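Local coordinates for gene product PA4716 (Pseudomonas aeruginosa, PDB 1U0K), which is probably an isomerase of the PhzF family, although its substrate and actual reaction are not established, at residues 204-209 / 249-254; 223-228 / 268-273; 61-66 / 77-82. All coordinates share one frame; numbering follows the deposited sequence.

Contact 1 (204-209 / 249-254); sequences GREGRT and GRFLER
Arg208 lays its guanidinium flat on the ring of Phe251, the planes only 8° apart and the centres 4.0 Å from each other. The chain gets there by bending at chi3 (79°), so that CD crosses the ring rim, 3.5 Å from Phe251 CD1, and the charged group ends over the face as a cation-pi pair. Two partners beyond the stack hold that group: NH2 makes a salt bridge to Glu217 and NH1 a hydrogen bond to Leu176 O. On the opposite face of Phe251 sits Arg250, with its CG offset toward the ring's rim. The ring belongs to the loop of the antiparallel hairpin formed by strands 244-248 and 256-262, while Arg205 and Glu206 face Asp201 in a G1 beta bulge leading into short strand 206-208. Glu206 is extended beyond CG and bridges to Arg250, OE2 lying 2.8 Å from NE. The individual N-H bonds are weak, and carboxylate and guanidinium planes are turned 46° from each other. A water donates to Glu206 OE2 at 2.6 Å and accepts from Arg250 N; another donates to Gly207 O at 2.8 Å and takes the N-H of Gly249.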
ATOM      1  N   GLY A 204       1.264 -25.236 -14.851  1.00 27.42           N
ATOM      2  CA  GLY A 204       2.381 -24.484 -14.305  1.00 26.78           C
ATOM      3  C   GLY A 204       2.296 -24.245 -12.804  1.00 25.99           C
ATOM      4  O   GLY A 204       3.258 -23.748 -12.219  1.00 26.04           O
ATOM      5  N   ARG A 205       1.169 -24.610 -12.189  1.00 25.16           N
ATOM      6  CA  ARG A 205       0.929 -24.415 -10.756  1.00 24.67           C
ATOM      7  C   ARG A 205       1.268 -22.996 -10.339  1.00 24.09           C
ATOM      8  O   ARG A 205       2.014 -22.769  -9.390  1.00 23.72           O
ATOM      9  CB  ARG A 205       1.719 -25.433  -9.939  1.00 24.71           C
ATOM     10  CG  ARG A 205       1.304 -26.852 -10.224  1.00 24.83           C
ATOM     11  CD  ARG A 205       2.136 -27.878  -9.519  1.00 26.07           C
ATOM     12  NE  ARG A 205       1.685 -29.233  -9.819  1.00 25.95           N
ATOM     13  CZ  ARG A 205       2.341 -30.330  -9.454  1.00 26.92           C
ATOM     14  NH1 ARG A 205       3.474 -30.240  -8.764  1.00 26.14           N
ATOM     15  NH2 ARG A 205       1.860 -31.529  -9.773  1.00 27.19           N
ATOM     16  N   GLU A 206       0.725 -22.049 -11.089  1.00 23.39           N
ATOM     17  CA  GLU A 206       0.951 -20.634 -10.862  1.00 23.22           C
ATOM     18  C   GLU A 206      -0.391 -19.938 -10.803  1.00 22.57           C
ATOM     19  O   GLU A 206      -1.323 -20.306 -11.518  1.00 21.79           O
ATOM     20  CB  GLU A 206       1.791 -20.040 -11.985  1.00 23.68           C
ATOM     21  CG  GLU A 206       2.131 -18.572 -11.792  1.00 25.47           C
ATOM     22  CD  GLU A 206       3.195 -18.095 -12.757  1.00 28.77           C
ATOM     23  OE1 GLU A 206       3.160 -18.518 -13.932  1.00 31.01           O
ATOM     24  OE2 GLU A 206       4.074 -17.317 -12.342  1.00 31.42           O
ATOM     25  N   GLY A 207      -0.487 -18.925  -9.951  1.00 21.28           N
ATOM     26  CA  GLY A 207      -1.737 -18.220  -9.768  1.00 20.89           C
ATOM     27  C   GLY A 207      -1.595 -16.715  -9.725  1.00 20.22           C
ATOM     28  O   GLY A 207      -0.496 -16.171  -9.617  1.00 20.28           O
ATOM     29  N   ARG A 208      -2.735 -16.048  -9.839  1.00 20.00           N
ATOM     30  CA  ARG A 208      -2.816 -14.598  -9.707  1.00 20.22           C
ATOM     31  C   ARG A 208      -4.088 -14.222  -8.970  1.00 20.00           C
ATOM     32  O   ARG A 208      -5.143 -14.801  -9.194  1.00 19.17           O
ATOM     33  CB  ARG A 208      -2.825 -13.932 -11.081  1.00 20.65           C
ATOM     34  CG  ARG A 208      -1.481 -13.957 -11.778  1.00 21.61           C
ATOM     35  CD  ARG A 208      -1.424 -13.089 -13.029  1.00 22.53           C
ATOM     36  NE  ARG A 208      -1.240 -11.676 -12.723  1.00 23.04           N
ATOM     37  CZ  ARG A 208      -1.037 -10.721 -13.630  1.00 24.43           C
ATOM     38  NH1 ARG A 208      -0.996 -11.006 -14.927  1.00 26.01           N
ATOM     39  NH2 ARG A 208      -0.878  -9.471 -13.245  1.00 24.56           N
ATOM     40  N   THR A 209      -3.981 -13.236  -8.086  1.00 19.85           N
ATOM     41  CA  THR A 209      -5.143 -12.755  -7.348  1.00 20.24           C
ATOM     42  C   THR A 209      -4.924 -11.316  -6.880  1.00 20.03           C
ATOM     43  O   THR A 209      -3.791 -10.886  -6.668  1.00 19.52           O
ATOM     44  CB  THR A 209      -5.445 -13.709  -6.171  1.00 20.29           C
ATOM     45  OG1 THR A 209      -6.788 -13.520  -5.697  1.00 20.73           O
ATOM     46  CG2 THR A 209      -4.545 -13.441  -4.958  1.00 20.93           C
ATOM     47  N   GLY A 249       3.467 -14.249  -7.780  1.00 21.97           N
ATOM     48  CA  GLY A 249       4.145 -12.982  -7.564  1.00 22.93           C
ATOM     49  C   GLY A 249       5.082 -12.503  -8.657  1.00 23.95           C
ATOM     50  O   GLY A 249       5.599 -11.390  -8.565  1.00 24.06           O
ATOM     51  N   ARG A 250       5.284 -13.299  -9.700  1.00 25.56           N
ATOM     52  CA  ARG A 250       6.289 -12.955 -10.709  1.00 26.86           C
ATOM     53  C   ARG A 250       5.901 -11.736 -11.553  1.00 27.35           C
ATOM     54  O   ARG A 250       6.775 -11.019 -12.030  1.00 27.43           O
ATOM     55  CB  ARG A 250       6.643 -14.173 -11.577  1.00 27.16           C
ATOM     56  CG  ARG A 250       5.813 -14.396 -12.827  1.00 29.04           C
ATOM     57  CD  ARG A 250       6.384 -15.498 -13.720  1.00 30.98           C
ATOM     58  NE  ARG A 250       5.363 -16.146 -14.541  1.00 32.92           N
ATOM     59  CZ  ARG A 250       4.922 -15.684 -15.711  1.00 34.50           C
ATOM     60  NH1 ARG A 250       5.410 -14.566 -16.242  1.00 35.26           N
ATOM     61  NH2 ARG A 250       3.984 -16.359 -16.361  1.00 35.57           N
ATOM     62  N   PHE A 251       4.600 -11.496 -11.716  1.00 28.03           N
ATOM     63  CA  PHE A 251       4.114 -10.316 -12.442  1.00 28.68           C
ATOM     64  C   PHE A 251       4.264  -9.019 -11.634  1.00 28.78           C
ATOM     65  O   PHE A 251       4.073  -7.925 -12.166  1.00 29.19           O
ATOM     66  CB  PHE A 251       2.654 -10.505 -12.864  1.00 28.70           C
ATOM     67  CG  PHE A 251       2.440 -11.663 -13.804  1.00 29.81           C
ATOM     68  CD1 PHE A 251       2.043 -12.902 -13.321  1.00 30.51           C
ATOM     69  CD2 PHE A 251       2.653 -11.516 -15.171  1.00 31.19           C
ATOM     70  CE1 PHE A 251       1.857 -13.976 -14.180  1.00 31.53           C
ATOM     71  CE2 PHE A 251       2.465 -12.588 -16.035  1.00 31.74           C
ATOM     72  CZ  PHE A 251       2.065 -13.817 -15.540  1.00 31.79           C
ATOM     73  N   LEU A 252       4.585  -9.151 -10.349  1.00 28.98           N
ATOM     74  CA  LEU A 252       4.954  -8.021  -9.490  1.00 29.01           C
ATOM     75  C   LEU A 252       6.465  -7.936  -9.258  1.00 28.95           C
ATOM     76  O   LEU A 252       6.924  -7.189  -8.388  1.00 28.93           O
ATOM     77  CB  LEU A 252       4.262  -8.162  -8.134  1.00 29.17           C
ATOM     78  CG  LEU A 252       2.748  -8.009  -8.157  1.00 29.61           C
ATOM     79  CD1 LEU A 252       2.145  -8.692  -6.942  1.00 29.90           C
ATOM     80  CD2 LEU A 252       2.373  -6.530  -8.210  1.00 30.15           C
ATOM     81  N   GLU A 253       7.231  -8.711 -10.026  1.00 28.61           N
ATOM     82  CA  GLU A 253       8.679  -8.829  -9.855  1.00 28.74           C
ATOM     83  C   GLU A 253       9.081  -9.292  -8.442  1.00 27.86           C
ATOM     84  O   GLU A 253      10.161  -8.963  -7.943  1.00 27.26           O
ATOM     85  CB  GLU A 253       9.376  -7.517 -10.251  1.00 29.28           C
ATOM     86  CG  GLU A 253       9.883  -7.527 -11.685  1.00 31.78           C
ATOM     87  CD  GLU A 253       8.773  -7.699 -12.699  1.00 34.68           C
ATOM     88  OE1 GLU A 253       8.053  -6.714 -12.977  1.00 38.21           O
ATOM     89  OE2 GLU A 253       8.618  -8.824 -13.223  1.00 37.26           O
ATOM     90  N   ARG A 254       8.199 -10.076  -7.823  1.00 27.03           N
ATOM     91  CA  ARG A 254       8.459 -10.712  -6.535  1.00 26.57           C
ATOM     92  C   ARG A 254       8.061 -12.190  -6.608  1.00 25.63           C
ATOM     93  O   ARG A 254       7.172 -12.642  -5.879  1.00 24.63           O
ATOM     94  CB  ARG A 254       7.700  -9.986  -5.414  1.00 26.66           C
ATOM     95  CG  ARG A 254       8.398  -8.701  -4.974  1.00 27.59           C
ATOM     96  CD  ARG A 254       7.603  -7.839  -4.020  1.00 28.91           C
ATOM     97  NE  ARG A 254       7.886  -8.158  -2.617  1.00 29.36           N
ATOM     98  CZ  ARG A 254       8.898  -7.659  -1.897  1.00 28.86           C
ATOM     99  NH1 ARG A 254       9.743  -6.779  -2.413  1.00 29.32           N
ATOM    100  NH2 ARG A 254       9.044  -8.027  -0.628  1.00 26.30           N
TER
HETATM  101  O   HOH W   1       4.559 -16.415  -9.973  1.00 30.46           O
HETATM  102  O   HOH W   2       1.868 -14.993 -10.440  1.00 23.20           O

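Contact 2 (223-228 / 268-273); sequences SAAGPV and VRVGGH
Val270 swings CG1 opposite its backbone N (chi1 -178°), which brings that methyl to 3.9 Å from Ala225 CB and leaves CG2 beside the N, over the backbone of Gly226. Val268, two residues back on the same strand face, is rotated differently: at a chi1 of 48° its CG1 is wedged between N and carbonyl carbon, and both methyls are presented to Gly226. This is a helix packed on a sheet, in keeping with the diaminopimelate epimerase-like fold of the PhzF family, where strands curl round helices. Here helix 222-234 meets the long strand 267-282, the two segments running at 137° with their axes 8.1 Å apart at the closest.

Gly226 has no side chain to hold the strand off, and its CA comes within 5.9 Å of Val268 CA. Just after it the helix is kinked at Pro227, whose N makes no bond to the preceding turn; regular bonding is seen again at Val228 N, 2.9 Å from Ala224 O. The touching residues are all buried, and the side-chain groups that meet are aliphatic. Ala225 also rests on Leu246 of strand 244-248, and the two valines touch Gln124 of strand 117-129, next to their own. The side chain of Ala225 is about 11 Å from that of Glu48, the predicted active-site residue. In the tightest approach, Val268 CG2 stands 3.7 Å from Gly226 CA.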
ATOM      1  N   SER A 223      -3.906 -18.052   1.983  1.00 19.20           N
ATOM      2  CA  SER A 223      -5.302 -18.441   2.180  1.00 19.58           C
ATOM      3  C   SER A 223      -5.878 -19.127   0.933  1.00 19.45           C
ATOM      4  O   SER A 223      -6.854 -19.874   1.045  1.00 19.48           O
ATOM      5  CB  SER A 223      -6.168 -17.247   2.600  1.00 20.12           C
ATOM      6  OG  SER A 223      -6.037 -16.152   1.709  1.00 21.40           O
ATOM      7  N   ALA A 224      -5.280 -18.854  -0.228  1.00 19.27           N
ATOM      8  CA  ALA A 224      -5.644 -19.515  -1.497  1.00 19.21           C
ATOM      9  C   ALA A 224      -4.775 -20.737  -1.781  1.00 19.39           C
ATOM     10  O   ALA A 224      -5.187 -21.632  -2.523  1.00 19.15           O
ATOM     11  CB  ALA A 224      -5.531 -18.540  -2.664  1.00 18.98           C
ATOM     12  N   ALA A 225      -3.580 -20.780  -1.201  1.00 19.09           N
ATOM     13  CA  ALA A 225      -2.635 -21.855  -1.449  1.00 18.82           C
ATOM     14  C   ALA A 225      -3.195 -23.198  -1.000  1.00 19.01           C
ATOM     15  O   ALA A 225      -3.004 -24.208  -1.679  1.00 18.72           O
ATOM     16  CB  ALA A 225      -1.312 -21.567  -0.745  1.00 19.19           C
ATOM     17  N   GLY A 226      -3.878 -23.208   0.140  1.00 18.66           N
ATOM     18  CA  GLY A 226      -4.508 -24.412   0.643  1.00 18.54           C
ATOM     19  C   GLY A 226      -5.548 -24.938  -0.330  1.00 18.72           C
ATOM     20  O   GLY A 226      -5.410 -26.060  -0.812  1.00 18.25           O
ATOM     21  N   PRO A 227      -6.586 -24.152  -0.605  1.00 18.68           N
ATOM     22  CA  PRO A 227      -7.606 -24.517  -1.596  1.00 18.55           C
ATOM     23  C   PRO A 227      -7.034 -24.961  -2.930  1.00 18.66           C
ATOM     24  O   PRO A 227      -7.531 -25.938  -3.492  1.00 18.73           O
ATOM     25  CB  PRO A 227      -8.402 -23.224  -1.756  1.00 18.51           C
ATOM     26  CG  PRO A 227      -8.306 -22.590  -0.408  1.00 18.70           C
ATOM     27  CD  PRO A 227      -6.915 -22.875   0.056  1.00 18.65           C
ATOM     28  N   VAL A 228      -6.023 -24.263  -3.429  1.00 18.51           N
ATOM     29  CA  VAL A 228      -5.416 -24.611  -4.708  1.00 18.85           C
ATOM     30  C   VAL A 228      -4.802 -26.003  -4.627  1.00 19.53           C
ATOM     31  O   VAL A 228      -5.012 -26.825  -5.524  1.00 19.37           O
ATOM     32  CB  VAL A 228      -4.349 -23.569  -5.164  1.00 18.84           C
ATOM     33  CG1 VAL A 228      -3.470 -24.112  -6.284  1.00 18.72           C
ATOM     34  CG2 VAL A 228      -5.027 -22.283  -5.629  1.00 19.05           C
ATOM     35  N   VAL A 268      -4.576 -30.044   4.467  1.00 27.62           N
ATOM     36  CA  VAL A 268      -3.603 -29.375   3.610  1.00 26.71           C
ATOM     37  C   VAL A 268      -2.679 -28.540   4.484  1.00 25.34           C
ATOM     38  O   VAL A 268      -3.133 -27.824   5.365  1.00 25.02           O
ATOM     39  CB  VAL A 268      -4.261 -28.501   2.508  1.00 27.00           C
ATOM     40  CG1 VAL A 268      -5.351 -27.598   3.073  1.00 27.63           C
ATOM     41  CG2 VAL A 268      -3.209 -27.693   1.763  1.00 27.39           C
ATOM     42  N   ARG A 269      -1.388 -28.669   4.252  1.00 24.22           N
ATOM     43  CA  ARG A 269      -0.412 -27.885   4.984  1.00 23.67           C
ATOM     44  C   ARG A 269       0.268 -26.915   4.029  1.00 22.00           C
ATOM     45  O   ARG A 269       0.606 -27.271   2.901  1.00 21.96           O
ATOM     46  CB  ARG A 269       0.589 -28.801   5.669  1.00 24.30           C
ATOM     47  CG  ARG A 269       0.010 -29.518   6.885  1.00 27.22           C
ATOM     48  CD  ARG A 269       0.924 -30.579   7.485  1.00 30.83           C
ATOM     49  NE  ARG A 269       0.496 -30.986   8.824  1.00 34.38           N
ATOM     50  CZ  ARG A 269       1.279 -31.590   9.728  1.00 38.08           C
ATOM     51  NH1 ARG A 269       2.557 -31.875   9.457  1.00 39.53           N
ATOM     52  NH2 ARG A 269       0.780 -31.916  10.918  1.00 38.95           N
ATOM     53  N   VAL A 270       0.435 -25.674   4.478  1.00 19.85           N
ATOM     54  CA  VAL A 270       1.085 -24.646   3.676  1.00 18.31           C
ATOM     55  C   VAL A 270       2.289 -24.104   4.448  1.00 17.36           C
ATOM     56  O   VAL A 270       2.185 -23.825   5.631  1.00 16.80           O
ATOM     57  CB  VAL A 270       0.112 -23.497   3.345  1.00 17.81           C
ATOM     58  CG1 VAL A 270       0.787 -22.442   2.469  1.00 16.97           C
ATOM     59  CG2 VAL A 270      -1.169 -24.024   2.677  1.00 18.18           C
ATOM     60  N   GLY A 271       3.430 -23.982   3.787  1.00 16.40           N
ATOM     61  CA  GLY A 271       4.643 -23.514   4.442  1.00 16.12           C
ATOM     62  C   GLY A 271       5.503 -22.633   3.567  1.00 15.65           C
ATOM     63  O   GLY A 271       5.326 -22.554   2.354  1.00 15.54           O
ATOM     64  N   GLY A 272       6.460 -21.970   4.197  1.00 15.07           N
ATOM     65  CA  GLY A 272       7.385 -21.112   3.499  1.00 14.54           C
ATOM     66  C   GLY A 272       8.432 -20.516   4.418  1.00 14.27           C
ATOM     67  O   GLY A 272       8.296 -20.548   5.642  1.00 14.49           O
ATOM     68  N   HIS A 273       9.478 -19.970   3.807  1.00 14.09           N
ATOM     69  CA  HIS A 273      10.512 -19.248   4.522  1.00 13.99           C
ATOM     70  C   HIS A 273      10.035 -17.847   4.921  1.00 13.19           C
ATOM     71  O   HIS A 273       9.221 -17.230   4.229  1.00 12.34           O
ATOM     72  CB  HIS A 273      11.791 -19.175   3.683  1.00 14.49           C
ATOM     73  CG  HIS A 273      12.448 -20.506   3.483  1.00 16.65           C
ATOM     74  ND1 HIS A 273      13.296 -21.064   4.413  1.00 21.01           N
ATOM     75  CD2 HIS A 273      12.370 -21.395   2.464  1.00 19.19           C
ATOM     76  CE1 HIS A 273      13.711 -22.243   3.979  1.00 20.68           C
ATOM     77  NE2 HIS A 273      13.171 -22.463   2.794  1.00 20.66           N
TER

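Contact 3 (61-66 / 77-82); sequences FRARIF and HPLLGA
Ile65 is the residue most covered here, and it meets Pro78 and Leu79 with different branches. Its CG2 sits 4.0 Å from Pro78 CG, while CD1, at the end of the longer arm, reaches Pro78 CB and, on the helix's next residue, Leu79 CD2, each at 4.1 Å. The arm is directed by a chi1 of -61°, with CG1 opposite the carbonyl carbon and beside the backbone N; the chain is then extended to CD1, so the terminal methyl is shared by the two helix residues. Both partners cross the isoleucine side chain at about a right angle.

Pro78 lies in the first turn of helix 78-90, its carbonyl O accepting from Ala82 N at 3.0 Å. Leu79 extends its CD2 along the strand as well, to 4.4 Å from Ala63 CB, and so spans the two inward-facing residues. The axes pass at 10.3 Å and the directions differ by 133°.

Ile65 and Pro78 also touch Glu48, predicted to be the active-site residue, so this packing forms part of its apolar surroundings. Strand 60-67 runs between antiparallel strand 48-54 and parallel strand 96-101, and helix 78-90, the connection from 60-67 to 96-101, lies across all three: Leu79 touches Ile50 on one of these neighbours and Leu100 on the other.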
ATOM      1  N   PHE A  61      -1.977 -17.871  20.905  1.00 10.74           N
ATOM      2  CA  PHE A  61      -2.352 -16.472  20.770  1.00 11.22           C
ATOM      3  C   PHE A  61      -3.625 -16.376  19.978  1.00 11.29           C
ATOM      4  O   PHE A  61      -3.830 -17.148  19.050  1.00 12.18           O
ATOM      5  CB  PHE A  61      -1.249 -15.693  20.028  1.00 11.21           C
ATOM      6  CG  PHE A  61       0.040 -15.656  20.763  1.00 12.41           C
ATOM      7  CD1 PHE A  61       0.865 -16.763  20.781  1.00 13.60           C
ATOM      8  CD2 PHE A  61       0.428 -14.527  21.457  1.00 13.61           C
ATOM      9  CE1 PHE A  61       2.046 -16.755  21.497  1.00 15.15           C
ATOM     10  CE2 PHE A  61       1.636 -14.510  22.159  1.00 14.66           C
ATOM     11  CZ  PHE A  61       2.432 -15.617  22.177  1.00 13.42           C
ATOM     12  N   ARG A  62      -4.472 -15.422  20.319  1.00 12.08           N
ATOM     13  CA  ARG A  62      -5.529 -15.037  19.404  1.00 12.59           C
ATOM     14  C   ARG A  62      -4.928 -14.110  18.360  1.00 12.33           C
ATOM     15  O   ARG A  62      -3.979 -13.370  18.637  1.00 12.21           O
ATOM     16  CB  ARG A  62      -6.673 -14.349  20.128  1.00 13.34           C
ATOM     17  CG  ARG A  62      -7.390 -15.231  21.138  1.00 16.07           C
ATOM     18  CD  ARG A  62      -8.533 -14.519  21.840  1.00 21.10           C
ATOM     19  NE  ARG A  62      -8.050 -13.583  22.856  1.00 25.85           N
ATOM     20  CZ  ARG A  62      -8.558 -12.375  23.100  1.00 28.63           C
ATOM     21  NH1 ARG A  62      -9.590 -11.899  22.402  1.00 30.81           N
ATOM     22  NH2 ARG A  62      -8.027 -11.626  24.061  1.00 30.68           N
ATOM     23  N   ALA A  63      -5.486 -14.161  17.168  1.00 11.68           N
ATOM     24  CA  ALA A  63      -5.004 -13.343  16.061  1.00 11.49           C
ATOM     25  C   ALA A  63      -6.151 -12.635  15.359  1.00 11.80           C
ATOM     26  O   ALA A  63      -7.274 -13.137  15.295  1.00 12.49           O
ATOM     27  CB  ALA A  63      -4.256 -14.183  15.108  1.00 11.51           C
ATOM     28  N   ARG A  64      -5.849 -11.456  14.832  1.00 11.00           N
ATOM     29  CA  ARG A  64      -6.780 -10.699  14.019  1.00 11.27           C
ATOM     30  C   ARG A  64      -6.000 -10.277  12.774  1.00 10.17           C
ATOM     31  O   ARG A  64      -4.900  -9.732  12.891  1.00  9.41           O
ATOM     32  CB  ARG A  64      -7.285  -9.456  14.758  1.00 11.81           C
ATOM     33  CG  ARG A  64      -7.920  -9.683  16.134  1.00 15.61           C
ATOM     34  CD  ARG A  64      -9.332 -10.186  16.093  1.00 17.32           C
ATOM     35  NE  ARG A  64     -10.287  -9.270  15.471  1.00 16.96           N
ATOM     36  CZ  ARG A  64     -10.880  -8.243  16.064  1.00 17.56           C
ATOM     37  NH1 ARG A  64     -10.611  -7.907  17.317  1.00 19.78           N
ATOM     38  NH2 ARG A  64     -11.756  -7.532  15.373  1.00 19.49           N
ATOM     39  N   ILE A  65      -6.556 -10.565  11.602  1.00  9.45           N
ATOM     40  CA  ILE A  65      -5.919 -10.252  10.325  1.00  9.19           C
ATOM     41  C   ILE A  65      -6.762  -9.254   9.565  1.00  9.35           C
ATOM     42  O   ILE A  65      -7.968  -9.432   9.428  1.00  9.64           O
ATOM     43  CB  ILE A  65      -5.730 -11.521   9.463  1.00  9.41           C
ATOM     44  CG1 ILE A  65      -4.841 -12.548  10.164  1.00 10.56           C
ATOM     45  CG2 ILE A  65      -5.146 -11.157   8.118  1.00 10.79           C
ATOM     46  CD1 ILE A  65      -4.876 -13.925   9.522  1.00 13.11           C
ATOM     47  N   PHE A  66      -6.124  -8.190   9.083  1.00  8.84           N
ATOM     48  CA  PHE A  66      -6.786  -7.169   8.297  1.00  9.32           C
ATOM     49  C   PHE A  66      -6.077  -6.929   6.982  1.00  9.32           C
ATOM     50  O   PHE A  66      -4.846  -6.914   6.918  1.00  9.99           O
ATOM     51  CB  PHE A  66      -6.808  -5.842   9.041  1.00  9.23           C
ATOM     52  CG  PHE A  66      -7.662  -5.839  10.273  1.00 10.52           C
ATOM     53  CD1 PHE A  66      -7.201  -6.397  11.447  1.00 11.74           C
ATOM     54  CD2 PHE A  66      -8.911  -5.234  10.260  1.00 11.18           C
ATOM     55  CE1 PHE A  66      -7.997  -6.378  12.583  1.00 11.77           C
ATOM     56  CE2 PHE A  66      -9.709  -5.221  11.393  1.00 12.34           C
ATOM     57  CZ  PHE A  66      -9.250  -5.793  12.547  1.00 12.03           C
ATOM     58  N   HIS A  77      -1.253 -16.721   5.183  1.00 19.28           N
ATOM     59  CA  HIS A  77       0.193 -16.528   5.409  1.00 18.19           C
ATOM     60  C   HIS A  77       0.635 -15.478   6.483  1.00 15.42           C
ATOM     61  O   HIS A  77       1.781 -15.518   6.928  1.00 16.16           O
ATOM     62  CB  HIS A  77       0.910 -16.213   4.098  1.00 19.15           C
ATOM     63  CG  HIS A  77       0.607 -14.849   3.591  1.00 19.99           C
ATOM     64  ND1 HIS A  77      -0.589 -14.539   2.981  1.00 22.80           N
ATOM     65  CD2 HIS A  77       1.296 -13.691   3.685  1.00 19.62           C
ATOM     66  CE1 HIS A  77      -0.611 -13.250   2.701  1.00 21.01           C
ATOM     67  NE2 HIS A  77       0.518 -12.713   3.121  1.00 22.00           N
ATOM     68  N   PRO A  78      -0.208 -14.533   6.896  1.00 12.73           N
ATOM     69  CA  PRO A  78       0.115 -13.774   8.113  1.00 11.33           C
ATOM     70  C   PRO A  78       0.377 -14.688   9.309  1.00 11.14           C
ATOM     71  O   PRO A  78       1.157 -14.327  10.181  1.00  9.90           O
ATOM     72  CB  PRO A  78      -1.127 -12.915   8.329  1.00 11.12           C
ATOM     73  CG  PRO A  78      -1.615 -12.684   6.953  1.00 11.06           C
ATOM     74  CD  PRO A  78      -1.459 -14.035   6.289  1.00 12.08           C
ATOM     75  N   LEU A  79      -0.247 -15.862   9.345  1.00 10.54           N
ATOM     76  CA  LEU A  79      -0.016 -16.806  10.437  1.00 10.64           C
ATOM     77  C   LEU A  79       1.406 -17.381  10.400  1.00 10.54           C
ATOM     78  O   LEU A  79       2.009 -17.553  11.453  1.00 10.77           O
ATOM     79  CB  LEU A  79      -1.063 -17.933  10.452  1.00 11.40           C
ATOM     80  CG  LEU A  79      -2.542 -17.556  10.596  1.00 12.75           C
ATOM     81  CD1 LEU A  79      -3.403 -18.826  10.636  1.00 12.69           C
ATOM     82  CD2 LEU A  79      -2.862 -16.728  11.810  1.00 14.68           C
ATOM     83  N   LEU A  80       1.941 -17.637   9.209  1.00 10.41           N
ATOM     84  CA  LEU A  80       3.323 -18.081   9.057  1.00 10.55           C
ATOM     85  C   LEU A  80       4.298 -17.047   9.600  1.00 10.10           C
ATOM     86  O   LEU A  80       5.247 -17.391  10.307  1.00  9.56           O
ATOM     87  CB  LEU A  80       3.654 -18.341   7.593  1.00 10.94           C
ATOM     88  CG  LEU A  80       2.862 -19.465   6.939  1.00 11.99           C
ATOM     89  CD1 LEU A  80       3.345 -19.619   5.502  1.00 13.10           C
ATOM     90  CD2 LEU A  80       2.969 -20.773   7.722  1.00 13.07           C
ATOM     91  N   GLY A  81       4.058 -15.783   9.256  1.00  9.75           N
ATOM     92  CA  GLY A  81       4.887 -14.682   9.747  1.00  9.64           C
ATOM     93  C   GLY A  81       4.817 -14.552  11.254  1.00  9.42           C
ATOM     94  O   GLY A  81       5.842 -14.390  11.915  1.00  9.08           O
ATOM     95  N   ALA A  82       3.614 -14.634  11.811  1.00  9.35           N
ATOM     96  CA  ALA A  82       3.455 -14.615  13.254  1.00  9.22           C
ATOM     97  C   ALA A  82       4.242 -15.741  13.940  1.00  9.44           C
ATOM     98  O   ALA A  82       4.924 -15.513  14.937  1.00  9.25           O
ATOM     99  CB  ALA A  82       1.985 -14.677  13.631  1.00 10.06           C
TER

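Overall arrangement
Contacts 2 and 3 are buried helix-on-strand packings built from aliphatic groups, and they touch each other: Leu80 of helix 78-90 packs against the backbone of 270-272, and the centres of the two contacts are about 14 Å apart. Contact 1 is only partly buried, and its chemistry changes accordingly, to a cation-pi stack, a salt bridge and bridging waters. It lies on the other side of the chain's centre from contact 3, about 22 Å away between centres. Contacts 1 and 2 interleave, their segments alternating along the chain; contact 1 includes the loop of hairpin 244-248/256-262, and Ala225 of contact 2 rests on its strand 244-248. Ile65 and Pro78 of contact 3 touch the predicted active-site Glu48; contact 1 is remote.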